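Tryptophan decarboxylase 1 (Oryza sativa subsp. japonica, PDB 6KHO) decarboxylates L-tryptophan to tryptamine and 5-hydroxy-L-tryptophan to serotonin as a homodimer, using pyridoxal 5'-phosphate as cofactor. Local coordinates at residues S97-P105 against T468-T476; R406-V414 against P430-F438. One frame throughout, in Å; residues are numbered along the deposited sequence.

Along the chain the order is 97-105, 406-414, 430-438 and 468-476, so both halves of contact 2 fall between the two halves of contact 1. Their centres lie about 15 Å apart, and both reach the same four-stranded antiparallel sheet: 474-476 belongs to one of its two outer strands, 474-478, while 435-438 belongs to strand 435-440, with 481-487 between the two. Contact 1 ties a loop near the active site to that sheet, and contact 2 lays helix 386-420 against it. They touch where Phe104 CE1 meets Leu435 CD2 at 4.2 Å. Phe104 also touches the cofactor and binds serotonin, so through Phe104 and Leu435 the sheet is in touch with a wall of the cofactor and substrate pocket.

Contact 1 of 2, residues S97-P105 against T468-T476; sequences SPNFFAFFP and TGKAYVAHT
Asn99 and Tyr472 open a single parallel beta bridge, Phe100 with Tyr472, in which the loop 97-105, which leads to the cofactor pocket, runs beside the chain entering strand 474-478 of the four-stranded antiparallel sheet. Asn99 O accepts Tyr472 N at 3.1 Å, after an ST turn in which Ser97 OG takes the Asn99 N-H. Asn99 CB and CG rest on Lys470 O, CB at 3.4 Å, and ND2 reaches two waters, one passing on to Gly469 O and the other to Lys470 NZ.

Phe100 offers a ring face to the edge of Tyr472 in an offset edge-to-face pair, planes at 80° and CE2 3.4 Å from Tyr472 CD2. Both residues have CG anti to the backbone N (chi1 -177° and -180°), which lays the two side chains alongside each other, pointing the same way. Phe101 N returns the backbone bond to Tyr472 O at 3.0 Å, while its ring meets Ala471 CB at its edge; Phe486 stacks on this ring and helix 495-513 touches it. Phe101 O and Ala474 N share a bridging water.

Ala102 sets its methyl over one face of the Tyr472 ring, a CH-pi contact with CB 3.9 Å from the centroid, and also touches Ala474 CB. Phe103, with positive phi, turns the chain toward Phe104 of the serotonin site; its ring meets Phe127 of the second subunit edge-to-face. Obliquely across the far end of Tyr472, it brings CE2 to 3.6 Å from the phenolic OH.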
loop_
_atom_site.group_PDB
_atom_site.type_symbol
_atom_site.label_atom_id
_atom_site.label_comp_id
_atom_site.label_asym_id
_atom_site.label_seq_id
_atom_site.Cartn_x
_atom_site.Cartn_y
_atom_site.Cartn_z
ATOM N N SER A 97 10.963 -20.912 -0.359
ATOM C CA SER A 97 11.809 -22.095 -0.367
ATOM C C SER A 97 12.845 -22.022 0.751
ATOM O O SER A 97 13.403 -20.953 1.007
ATOM C CB SER A 97 12.520 -22.248 -1.711
ATOM O OG SER A 97 13.417 -23.348 -1.659
ATOM N N PRO A 98 13.150 -23.139 1.418
ATOM C CA PRO A 98 14.280 -23.137 2.361
ATOM C C PRO A 98 15.621 -22.888 1.691
ATOM O O PRO A 98 16.603 -22.638 2.395
ATOM C CB PRO A 98 14.228 -24.538 2.988
ATOM C CG PRO A 98 13.520 -25.364 2.001
ATOM C CD PRO A 98 12.520 -24.468 1.315
ATOM N N ASN A 99 15.688 -22.933 0.363
ATOM C CA ASN A 99 16.914 -22.692 -0.385
ATOM C C ASN A 99 16.941 -21.317 -1.046
ATOM O O ASN A 99 17.799 -21.064 -1.896
ATOM C CB ASN A 99 17.105 -23.802 -1.433
ATOM C CG ASN A 99 17.265 -25.173 -0.802
ATOM O OD1 ASN A 99 17.857 -25.297 0.278
ATOM N ND2 ASN A 99 16.717 -26.210 -1.454
ATOM N N PHE A 100 16.003 -20.438 -0.700
ATOM C CA PHE A 100 16.045 -19.046 -1.131
ATOM C C PHE A 100 17.008 -18.298 -0.214
ATOM O O PHE A 100 16.766 -18.208 0.993
ATOM C CB PHE A 100 14.636 -18.448 -1.078
ATOM C CG PHE A 100 14.543 -17.034 -1.561
ATOM C CD1 PHE A 100 14.870 -15.974 -0.725
ATOM C CD2 PHE A 100 14.093 -16.758 -2.841
ATOM C CE1 PHE A 100 14.767 -14.657 -1.165
ATOM C CE2 PHE A 100 13.974 -15.453 -3.287
ATOM C CZ PHE A 100 14.330 -14.393 -2.445
ATOM N N PHE A 101 18.114 -17.791 -0.774
ATOM C CA PHE A 101 19.170 -17.147 0.011
ATOM C C PHE A 101 19.419 -15.697 -0.394
ATOM O O PHE A 101 20.443 -15.130 -0.003
ATOM C CB PHE A 101 20.492 -17.923 -0.108
ATOM C CG PHE A 101 20.393 -19.383 0.250
ATOM C CD1 PHE A 101 20.112 -19.783 1.548
ATOM C CD2 PHE A 101 20.611 -20.357 -0.706
ATOM C CE1 PHE A 101 20.030 -21.127 1.879
ATOM C CE2 PHE A 101 20.536 -21.707 -0.376
ATOM C CZ PHE A 101 20.251 -22.088 0.917
ATOM N N ALA A 102 18.526 -15.089 -1.169
ATOM C CA ALA A 102 18.745 -13.783 -1.769
ATOM C C ALA A 102 18.077 -12.659 -0.967
ATOM O O ALA A 102 17.186 -12.888 -0.141
ATOM C CB ALA A 102 18.227 -13.784 -3.208
ATOM N N PHE A 103 18.530 -11.428 -1.228
ATOM C CA PHE A 103 17.932 -10.192 -0.692
ATOM C C PHE A 103 17.832 -10.318 0.829
ATOM O O PHE A 103 18.852 -10.579 1.483
ATOM C CB PHE A 103 16.626 -9.951 -1.440
ATOM C CG PHE A 103 16.772 -10.067 -2.937
ATOM C CD1 PHE A 103 17.648 -9.238 -3.621
ATOM C CD2 PHE A 103 16.066 -11.021 -3.654
ATOM C CE1 PHE A 103 17.811 -9.351 -4.994
ATOM C CE2 PHE A 103 16.220 -11.138 -5.032
ATOM C CZ PHE A 103 17.092 -10.301 -5.700
ATOM N N PHE A 104 16.661 -10.117 1.431
ATOM C CA PHE A 104 16.393 -10.593 2.780
ATOM C C PHE A 104 15.143 -11.467 2.736
ATOM O O PHE A 104 14.253 -11.221 1.924
ATOM C CB PHE A 104 16.188 -9.447 3.779
ATOM C CG PHE A 104 17.401 -8.577 3.963
ATOM C CD1 PHE A 104 18.578 -9.097 4.497
ATOM C CD2 PHE A 104 17.368 -7.242 3.598
ATOM C CE1 PHE A 104 19.688 -8.288 4.672
ATOM C CE2 PHE A 104 18.488 -6.428 3.766
ATOM C CZ PHE A 104 19.646 -6.959 4.293
ATOM N N PRO A 105 15.064 -12.512 3.553
ATOM C CA PRO A 105 13.889 -13.390 3.489
ATOM C C PRO A 105 12.617 -12.641 3.856
ATOM O O PRO A 105 12.636 -11.659 4.603
ATOM C CB PRO A 105 14.211 -14.492 4.505
ATOM C CG PRO A 105 15.240 -13.932 5.374
ATOM C CD PRO A 105 16.046 -12.976 4.541
ATOM N N THR A 468 21.262 -24.878 -10.646
ATOM C CA THR A 468 21.021 -26.111 -9.902
ATOM C C THR A 468 19.562 -26.245 -9.459
ATOM O O THR A 468 19.014 -27.355 -9.418
ATOM C CB THR A 468 21.964 -26.131 -8.699
ATOM O OG1 THR A 468 23.261 -26.571 -9.124
ATOM C CG2 THR A 468 21.481 -27.032 -7.632
ATOM N N GLY A 469 18.916 -25.135 -9.120
ATOM C CA GLY A 469 17.608 -25.197 -8.516
ATOM C C GLY A 469 17.611 -25.487 -7.032
ATOM O O GLY A 469 16.538 -25.480 -6.416
ATOM N N LYS A 470 18.772 -25.757 -6.440
ATOM C CA LYS A 470 18.886 -25.976 -5.006
ATOM C C LYS A 470 19.431 -24.751 -4.278
ATOM O O LYS A 470 19.828 -24.850 -3.111
ATOM C CB LYS A 470 19.762 -27.201 -4.728
ATOM C CG LYS A 470 19.225 -28.500 -5.361
ATOM C CD LYS A 470 18.604 -29.431 -4.318
ATOM C CE LYS A 470 17.161 -29.052 -4.013
ATOM N NZ LYS A 470 16.487 -30.031 -3.096
ATOM N N ALA A 471 19.455 -23.603 -4.946
ATOM C CA ALA A 471 19.873 -22.349 -4.339
ATOM C C ALA A 471 19.328 -21.202 -5.170
ATOM O O ALA A 471 19.045 -21.358 -6.360
ATOM C CB ALA A 471 21.397 -22.241 -4.237
ATOM N N TYR A 472 19.147 -20.059 -4.514
ATOM C CA TYR A 472 19.041 -18.775 -5.193
ATOM C C TYR A 472 19.968 -17.829 -4.450
ATOM O O TYR A 472 19.715 -17.492 -3.288
ATOM C CB TYR A 472 17.620 -18.240 -5.207
ATOM C CG TYR A 472 17.466 -16.908 -5.905
ATOM C CD1 TYR A 472 18.438 -16.433 -6.792
ATOM C CD2 TYR A 472 16.353 -16.111 -5.667
ATOM C CE1 TYR A 472 18.289 -15.206 -7.428
ATOM C CE2 TYR A 472 16.195 -14.895 -6.295
ATOM C CZ TYR A 472 17.163 -14.444 -7.172
ATOM O OH TYR A 472 16.993 -13.234 -7.795
ATOM N N VAL A 473 21.048 -17.434 -5.113
ATOM C CA VAL A 473 22.051 -16.539 -4.563
ATOM C C VAL A 473 22.120 -15.326 -5.475
ATOM O O VAL A 473 22.070 -15.461 -6.704
ATOM C CB VAL A 473 23.424 -17.238 -4.458
ATOM C CG1 VAL A 473 24.494 -16.272 -3.998
ATOM C CG2 VAL A 473 23.332 -18.413 -3.511
ATOM N N ALA A 474 22.186 -14.141 -4.883
ATOM C CA ALA A 474 22.386 -12.933 -5.666
ATOM C C ALA A 474 23.568 -12.171 -5.085
ATOM O O ALA A 474 24.068 -12.480 -3.998
ATOM C CB ALA A 474 21.119 -12.073 -5.714
ATOM N N HIS A 475 24.041 -11.182 -5.826
ATOM C CA HIS A 475 25.339 -10.605 -5.531
ATOM C C HIS A 475 25.206 -9.139 -5.155
ATOM O O HIS A 475 24.134 -8.534 -5.239
ATOM C CB HIS A 475 26.292 -10.743 -6.728
ATOM C CG HIS A 475 26.051 -9.731 -7.804
ATOM N ND1 HIS A 475 25.064 -9.876 -8.754
ATOM C CD2 HIS A 475 26.660 -8.549 -8.071
ATOM C CE1 HIS A 475 25.075 -8.831 -9.563
ATOM N NE2 HIS A 475 26.036 -8.012 -9.172
ATOM N N THR A 476 26.342 -8.574 -4.762
ATOM C CA THR A 476 26.456 -7.154 -4.483
ATOM C C THR A 476 27.897 -6.750 -4.765
ATOM O O THR A 476 28.745 -7.589 -5.078
ATOM C CB THR A 476 26.033 -6.842 -3.040
ATOM O OG1 THR A 476 25.895 -5.428 -2.870
ATOM C CG2 THR A 476 27.041 -7.385 -2.054
HETATM O O HOH W 1 15.232 -26.074 -4.037
HETATM O O HOH W 2 16.990 -29.122 -0.620
HETATM O O HOH W 3 22.113 -13.953 -2.185
#

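Contact 2 of 2, residues R406-V414 against P430-F438; sequences RSDVAMAKV and PRNFALVCF. With CA (calcium ion), chain F.
Ala412 and Ala434 make the apolar centre of this helix-to-strand contact, where helix 386-420 lies against the lead-in to strand 435-440. The Ala412 methyl comes down on the backbone of Ala434, CB to CA 3.6 Å, and also meets Arg431 CD. Val436 CG2 reaches the helix backbone at Ala412 O, 3.6 Å away, and Ala434 CB rests near Asp408 O. Val409 splays its two methyls: CG1 is anti to the backbone N (chi1 163°) and faces Arg431 NH1, while CG2 approaches Phe433 O.

The polar part centres on Arg431, whose chain bends at chi3 (54°) and folds back on its own segment. NH1 gives a 2.8 Å hydrogen bond to a lone pair of Phe433 O, with that oxygen almost in the guanidinium plane. NE pairs with Glu416, one turn beyond Ala412 on the helix, and the backbone N of Lys413 lies over one guanidinium face. Were Arg431 cut back to an alanine, Glu416 would probably lose this ion pair and Phe433 O its side-chain donor, and a gap would be likely beside Val409 and Ala412. Lys413 turns its amine away to Asp417.

One turn before Ala412, Asp408 binds a calcium ion through OD1 at 2.4 Å, five waters completing the six ligands modelled. Its OD2 accepts from Trp331 NE1.

Trp331 of helix 328-331 also touches Val409, Phe433 and Ala434. Strand 435-440 lies in the antiparallel sheet between 425-427 and 481-487, Val436 bonding with Phe486, and helix 386-420 packs against it.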
loop_
_atom_site.group_PDB
_atom_site.type_symbol
_atom_site.label_atom_id
_atom_site.label_comp_id
_atom_site.label_asym_id
_atom_site.label_seq_id
_atom_site.Cartn_x
_atom_site.Cartn_y
_atom_site.Cartn_z
ATOM N N ARG A 406 17.383 -15.209 17.189
ATOM C CA ARG A 406 18.662 -15.777 17.618
ATOM C C ARG A 406 19.011 -17.046 16.849
ATOM O O ARG A 406 20.187 -17.295 16.552
ATOM C CB ARG A 406 18.625 -16.054 19.121
ATOM C CG ARG A 406 18.525 -14.780 19.942
ATOM C CD ARG A 406 18.206 -15.033 21.408
ATOM N NE ARG A 406 18.415 -13.822 22.199
ATOM C CZ ARG A 406 17.825 -13.576 23.367
ATOM N NH1 ARG A 406 16.985 -14.457 23.895
ATOM N NH2 ARG A 406 18.075 -12.443 24.008
ATOM N N SER A 407 18.014 -17.874 16.531
ATOM C CA SER A 407 18.297 -19.091 15.783
ATOM C C SER A 407 18.690 -18.779 14.344
ATOM O O SER A 407 19.522 -19.491 13.767
ATOM C CB SER A 407 17.099 -20.044 15.839
ATOM O OG SER A 407 15.933 -19.440 15.306
ATOM N N ASP A 408 18.136 -17.710 13.754
ATOM C CA ASP A 408 18.584 -17.299 12.422
ATOM C C ASP A 408 20.021 -16.810 12.460
ATOM O O ASP A 408 20.807 -17.090 11.545
ATOM C CB ASP A 408 17.691 -16.189 11.864
ATOM C CG ASP A 408 16.373 -16.709 11.347
ATOM O OD1 ASP A 408 16.227 -17.941 11.270
ATOM O OD2 ASP A 408 15.496 -15.889 11.009
ATOM N N VAL A 409 20.363 -16.036 13.487
ATOM C CA VAL A 409 21.719 -15.518 13.612
ATOM C C VAL A 409 22.698 -16.663 13.833
ATOM O O VAL A 409 23.798 -16.680 13.265
ATOM C CB VAL A 409 21.779 -14.474 14.744
ATOM C CG1 VAL A 409 23.210 -14.225 15.175
ATOM C CG2 VAL A 409 21.104 -13.169 14.295
ATOM N N ALA A 410 22.297 -17.657 14.628
ATOM C CA ALA A 410 23.179 -18.782 14.914
ATOM C C ALA A 410 23.410 -19.638 13.671
ATOM O O ALA A 410 24.527 -20.114 13.448
ATOM C CB ALA A 410 22.607 -19.613 16.063
ATOM N N MET A 411 22.376 -19.835 12.843
ATOM C CA MET A 411 22.585 -20.482 11.545
ATOM C C MET A 411 23.546 -19.676 10.680
ATOM O O MET A 411 24.426 -20.246 10.026
ATOM C CB MET A 411 21.257 -20.676 10.803
ATOM C CG MET A 411 20.310 -21.714 11.411
ATOM S SD MET A 411 19.082 -22.325 10.217
ATOM C CE MET A 411 18.139 -20.841 9.867
ATOM N N ALA A 412 23.383 -18.349 10.645
ATOM C CA ALA A 412 24.312 -17.509 9.887
ATOM C C ALA A 412 25.737 -17.638 10.417
ATOM O O ALA A 412 26.697 -17.611 9.639
ATOM C CB ALA A 412 23.864 -16.047 9.925
ATOM N N LYS A 413 25.894 -17.770 11.735
ATOM C CA LYS A 413 27.231 -17.931 12.296
ATOM C C LYS A 413 27.836 -19.269 11.895
ATOM O O LYS A 413 29.046 -19.352 11.654
ATOM C CB LYS A 413 27.195 -17.790 13.818
ATOM C CG LYS A 413 28.512 -17.313 14.412
ATOM C CD LYS A 413 28.578 -17.535 15.915
ATOM C CE LYS A 413 29.996 -17.307 16.442
ATOM N NZ LYS A 413 30.987 -18.222 15.798
ATOM N N VAL A 414 27.015 -20.320 11.807
ATOM C CA VAL A 414 27.485 -21.600 11.287
ATOM C C VAL A 414 28.044 -21.424 9.878
ATOM O O VAL A 414 29.151 -21.881 9.569
ATOM C CB VAL A 414 26.351 -22.644 11.328
ATOM C CG1 VAL A 414 26.645 -23.804 10.397
ATOM C CG2 VAL A 414 26.143 -23.157 12.754
ATOM N N PRO A 430 32.490 -7.886 8.520
ATOM C CA PRO A 430 31.976 -8.552 9.725
ATOM C C PRO A 430 30.474 -8.767 9.612
ATOM O O PRO A 430 29.757 -7.958 9.022
ATOM C CB PRO A 430 32.318 -7.571 10.855
ATOM C CG PRO A 430 33.388 -6.682 10.297
ATOM C CD PRO A 430 33.143 -6.600 8.826
ATOM N N ARG A 431 30.005 -9.886 10.164
ATOM C CA ARG A 431 28.587 -10.236 10.139
ATOM C C ARG A 431 27.915 -9.681 11.391
ATOM O O ARG A 431 28.267 -10.067 12.510
ATOM C CB ARG A 431 28.405 -11.756 10.049
ATOM C CG ARG A 431 26.945 -12.249 10.147
ATOM C CD ARG A 431 26.862 -13.683 10.680
ATOM N NE ARG A 431 27.573 -13.810 11.948
ATOM C CZ ARG A 431 27.115 -13.362 13.115
ATOM N NH1 ARG A 431 25.927 -12.767 13.186
ATOM N NH2 ARG A 431 27.845 -13.500 14.215
ATOM N N ASN A 432 26.955 -8.768 11.206
ATOM C CA ASN A 432 26.214 -8.206 12.334
ATOM C C ASN A 432 24.924 -8.959 12.639
ATOM O O ASN A 432 24.518 -9.035 13.807
ATOM C CB ASN A 432 25.877 -6.736 12.069
ATOM C CG ASN A 432 27.104 -5.850 12.065
ATOM O OD1 ASN A 432 27.928 -5.932 12.968
ATOM N ND2 ASN A 432 27.237 -5.010 11.036
ATOM N N PHE A 433 24.266 -9.508 11.620
ATOM C CA PHE A 433 22.950 -10.110 11.811
ATOM C C PHE A 433 22.905 -11.491 11.170
ATOM O O PHE A 433 23.706 -12.355 11.534
ATOM C CB PHE A 433 21.883 -9.156 11.271
ATOM C CG PHE A 433 21.986 -7.765 11.872
ATOM C CD1 PHE A 433 21.607 -7.540 13.190
ATOM C CD2 PHE A 433 22.509 -6.710 11.142
ATOM C CE1 PHE A 433 21.722 -6.275 13.756
ATOM C CE2 PHE A 433 22.627 -5.439 11.696
ATOM C CZ PHE A 433 22.234 -5.220 13.007
ATOM N N ALA A 434 21.988 -11.729 10.226
ATOM C CA ALA A 434 21.855 -13.057 9.630
ATOM C C ALA A 434 22.277 -13.079 8.165
ATOM O O ALA A 434 21.919 -14.012 7.434
ATOM C CB ALA A 434 20.424 -13.581 9.784
ATOM N N LEU A 435 23.030 -12.076 7.722
ATOM C CA LEU A 435 23.545 -12.010 6.362
ATOM C C LEU A 435 25.061 -12.155 6.398
ATOM O O LEU A 435 25.740 -11.469 7.174
ATOM C CB LEU A 435 23.152 -10.694 5.684
ATOM C CG LEU A 435 23.870 -10.310 4.382
ATOM C CD1 LEU A 435 23.281 -11.058 3.181
ATOM C CD2 LEU A 435 23.819 -8.806 4.164
ATOM N N VAL A 436 25.585 -13.047 5.559
ATOM C CA VAL A 436 27.024 -13.257 5.417
ATOM C C VAL A 436 27.423 -12.842 4.008
ATOM O O VAL A 436 26.825 -13.302 3.028
ATOM C CB VAL A 436 27.414 -14.721 5.682
ATOM C CG1 VAL A 436 28.886 -14.940 5.355
ATOM C CG2 VAL A 436 27.118 -15.105 7.114
ATOM N N CYS A 437 28.428 -11.978 3.903
ATOM C CA CYS A 437 28.981 -11.595 2.611
ATOM C C CYS A 437 30.316 -12.314 2.430
ATOM O O CYS A 437 31.186 -12.238 3.303
ATOM C CB CYS A 437 29.166 -10.076 2.514
ATOM S SG CYS A 437 27.629 -9.084 2.422
ATOM N N PHE A 438 30.469 -13.009 1.305
ATOM C CA PHE A 438 31.636 -13.850 1.085
ATOM C C PHE A 438 31.955 -13.869 -0.401
ATOM O O PHE A 438 31.122 -13.506 -1.237
ATOM C CB PHE A 438 31.417 -15.279 1.609
ATOM C CG PHE A 438 30.523 -16.121 0.736
ATOM C CD1 PHE A 438 29.160 -15.864 0.653
ATOM C CD2 PHE A 438 31.043 -17.167 -0.007
ATOM C CE1 PHE A 438 28.337 -16.634 -0.155
ATOM C CE2 PHE A 438 30.222 -17.945 -0.815
ATOM C CZ PHE A 438 28.870 -17.677 -0.891
HETATM CA CA CA F . 14.387 -19.408 11.102
HETATM O O HOH W 4 15.184 -20.671 12.737
HETATM O O HOH W 5 13.684 -18.199 13.014
HETATM O O HOH W 6 13.503 -17.372 10.072
HETATM O O HOH W 7 14.703 -20.166 8.899
HETATM O O HOH W 8 12.081 -20.248 11.125
#